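Local coordinates for protein Phosphoglucosamine/phosphogalactosamine mutase (Sulfolobus tokodaii, PDB 2F7L) that interconverts the 6-phosphates and 1-phosphates of glucosamine and galactosamine, a magnesium-dependent step toward UDP-GlcNAc and UDP-GalNAc, at residues K28-F33 with N122-L127. Numbering follows the deposited sequence.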
loop_
_atom_site.group_PDB
_atom_site.type_symbol
_atom_site.label_atom_id
_atom_site.label_comp_id
_atom_site.label_asym_id
_atom_site.label_seq_id
_atom_site.Cartn_x
_atom_site.Cartn_y
_atom_site.Cartn_z
ATOM N N LYS A 28 -4.227 1.797 25.421
ATOM C CA LYS A 28 -4.477 0.914 26.553
ATOM C C LYS A 28 -5.205 -0.292 25.956
ATOM O O LYS A 28 -5.031 -1.438 26.393
ATOM C CB LYS A 28 -5.417 1.561 27.577
ATOM C CG LYS A 28 -5.211 3.022 27.880
ATOM C CD LYS A 28 -4.373 3.225 29.109
ATOM C CE LYS A 28 -4.983 4.283 30.000
ATOM N NZ LYS A 28 -6.156 3.795 30.764
ATOM N N ALA A 29 -6.047 -0.008 24.965
ATOM C CA ALA A 29 -6.815 -1.047 24.297
ATOM C C ALA A 29 -5.875 -1.961 23.524
ATOM O O ALA A 29 -5.938 -3.175 23.674
ATOM C CB ALA A 29 -7.847 -0.418 23.354
ATOM N N ILE A 30 -4.997 -1.370 22.714
ATOM C CA ILE A 30 -4.050 -2.149 21.926
ATOM C C ILE A 30 -3.165 -2.949 22.859
ATOM O O ILE A 30 -2.900 -4.126 22.619
ATOM C CB ILE A 30 -3.166 -1.247 21.033
ATOM C CG1 ILE A 30 -4.024 -0.611 19.929
ATOM C CG2 ILE A 30 -2.047 -2.072 20.393
ATOM C CD1 ILE A 30 -3.359 0.574 19.213
ATOM N N GLY A 31 -2.728 -2.313 23.938
ATOM C CA GLY A 31 -1.878 -2.988 24.885
ATOM C C GLY A 31 -2.610 -4.105 25.602
ATOM O O GLY A 31 -2.058 -5.198 25.822
ATOM N N THR A 32 -3.854 -3.843 25.981
ATOM C CA THR A 32 -4.610 -4.857 26.663
ATOM C C THR A 32 -4.815 -6.027 25.702
ATOM O O THR A 32 -4.786 -7.189 26.106
ATOM C CB THR A 32 -5.959 -4.314 27.124
ATOM O OG1 THR A 32 -5.751 -3.323 28.138
ATOM C CG2 THR A 32 -6.806 -5.429 27.662
ATOM N N PHE A 33 -5.005 -5.713 24.427
ATOM C CA PHE A 33 -5.208 -6.712 23.388
ATOM C C PHE A 33 -4.016 -7.662 23.197
ATOM O O PHE A 33 -4.183 -8.860 22.974
ATOM C CB PHE A 33 -5.491 -5.996 22.081
ATOM C CG PHE A 33 -5.400 -6.876 20.881
ATOM C CD1 PHE A 33 -6.430 -7.757 20.571
ATOM C CD2 PHE A 33 -4.288 -6.806 20.035
ATOM C CE1 PHE A 33 -6.366 -8.554 19.435
ATOM C CE2 PHE A 33 -4.212 -7.608 18.885
ATOM C CZ PHE A 33 -5.254 -8.481 18.588
ATOM N N ASN A 122 -12.049 -5.271 15.957
ATOM C CA ASN A 122 -13.260 -5.267 16.758
ATOM C C ASN A 122 -12.943 -5.541 18.212
ATOM O O ASN A 122 -13.545 -4.941 19.106
ATOM C CB ASN A 122 -14.241 -6.325 16.260
ATOM C CG ASN A 122 -14.722 -6.075 14.843
ATOM O OD1 ASN A 122 -15.172 -7.002 14.187
ATOM N ND2 ASN A 122 -14.647 -4.825 14.368
ATOM N N GLU A 123 -12.019 -6.460 18.464
ATOM C CA GLU A 123 -11.671 -6.748 19.846
ATOM C C GLU A 123 -11.134 -5.470 20.494
ATOM O O GLU A 123 -11.555 -5.074 21.573
ATOM C CB GLU A 123 -10.635 -7.866 19.909
ATOM C CG GLU A 123 -11.192 -9.221 19.525
ATOM C CD GLU A 123 -10.128 -10.308 19.436
ATOM O OE1 GLU A 123 -9.083 -10.194 20.116
ATOM O OE2 GLU A 123 -10.348 -11.289 18.693
ATOM N N ILE A 124 -10.213 -4.817 19.808
ATOM C CA ILE A 124 -9.628 -3.584 20.303
ATOM C C ILE A 124 -10.714 -2.528 20.479
ATOM O O ILE A 124 -10.757 -1.831 21.492
ATOM C CB ILE A 124 -8.538 -3.071 19.317
ATOM C CG1 ILE A 124 -7.308 -3.981 19.401
ATOM C CG2 ILE A 124 -8.218 -1.601 19.599
ATOM C CD1 ILE A 124 -6.238 -3.681 18.379
ATOM N N GLU A 125 -11.582 -2.420 19.476
ATOM C CA GLU A 125 -12.682 -1.467 19.494
ATOM C C GLU A 125 -13.571 -1.700 20.732
ATOM O O GLU A 125 -13.946 -0.748 21.416
ATOM C CB GLU A 125 -13.484 -1.616 18.208
ATOM C CG GLU A 125 -13.821 -0.316 17.481
ATOM C CD GLU A 125 -13.545 -0.401 15.962
ATOM O OE1 GLU A 125 -13.800 -1.478 15.364
ATOM O OE2 GLU A 125 -13.081 0.609 15.364
ATOM N N ASP A 126 -13.888 -2.964 21.026
ATOM C CA ASP A 126 -14.712 -3.293 22.188
ATOM C C ASP A 126 -13.989 -2.853 23.455
ATOM O O ASP A 126 -14.573 -2.176 24.299
ATOM C CB ASP A 126 -14.987 -4.800 22.276
ATOM C CG ASP A 126 -15.852 -5.163 23.495
ATOM O OD1 ASP A 126 -17.006 -4.677 23.545
ATOM O OD2 ASP A 126 -15.390 -5.909 24.403
ATOM N N LEU A 127 -12.726 -3.266 23.592
ATOM C CA LEU A 127 -11.888 -2.901 24.734
ATOM C C LEU A 127 -11.893 -1.399 24.906
ATOM O O LEU A 127 -12.120 -0.887 25.997
ATOM C CB LEU A 127 -10.458 -3.384 24.524
ATOM C CG LEU A 127 -10.385 -4.907 24.522
ATOM C CD1 LEU A 127 -9.005 -5.377 24.179
ATOM C CD2 LEU A 127 -10.804 -5.406 25.889
#
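Phe-33 reaches from helix 20-34 across to Ile-124 and Glu-123 of helix 118-130, and its path from CB outward illustrates how one aromatic side chain can serve a helix pair. Its CB lies 3.8 Å from Ile-124 CG1 and also touches CD1 of Leu-127. With CG anti to the backbone N (chi1 166°), the ring is carried out over Ile-124, whose CG1 makes a CH-pi contact 4.2 Å from the ring centroid. CD2 meets Ile-124 CD1 near the rim of the same face. On the other flank CD1 and CE1 bring the ring edge to the carboxylate of Glu-123, where OE1 sits near the ring plane beside CE1; the ring and carboxylate planes are 56° apart.

Closer in, Ala-29 points at the partner helix, its CB 4.0 Å from Ile-124 CG2 and 4.1 Å from Leu-127 CB. The axes of segments 28-33 and 122-127 approach to 8.5 Å at an angle of 123°, a closeness consistent with this small side chain. Leu-127 CD1 fits among the Ala-29 carbonyl, Thr-32 CG2 and the start of Phe-33, while Ile-124 CD1 also reaches Ile-30, which in turn packs on Ile-106 and Val-108 of strand 103-109. Ile-30 thus ties the pair to the mixed sheet, in helix-on-helix packing within the alpha/beta/alpha domain I of phosphohexose mutases.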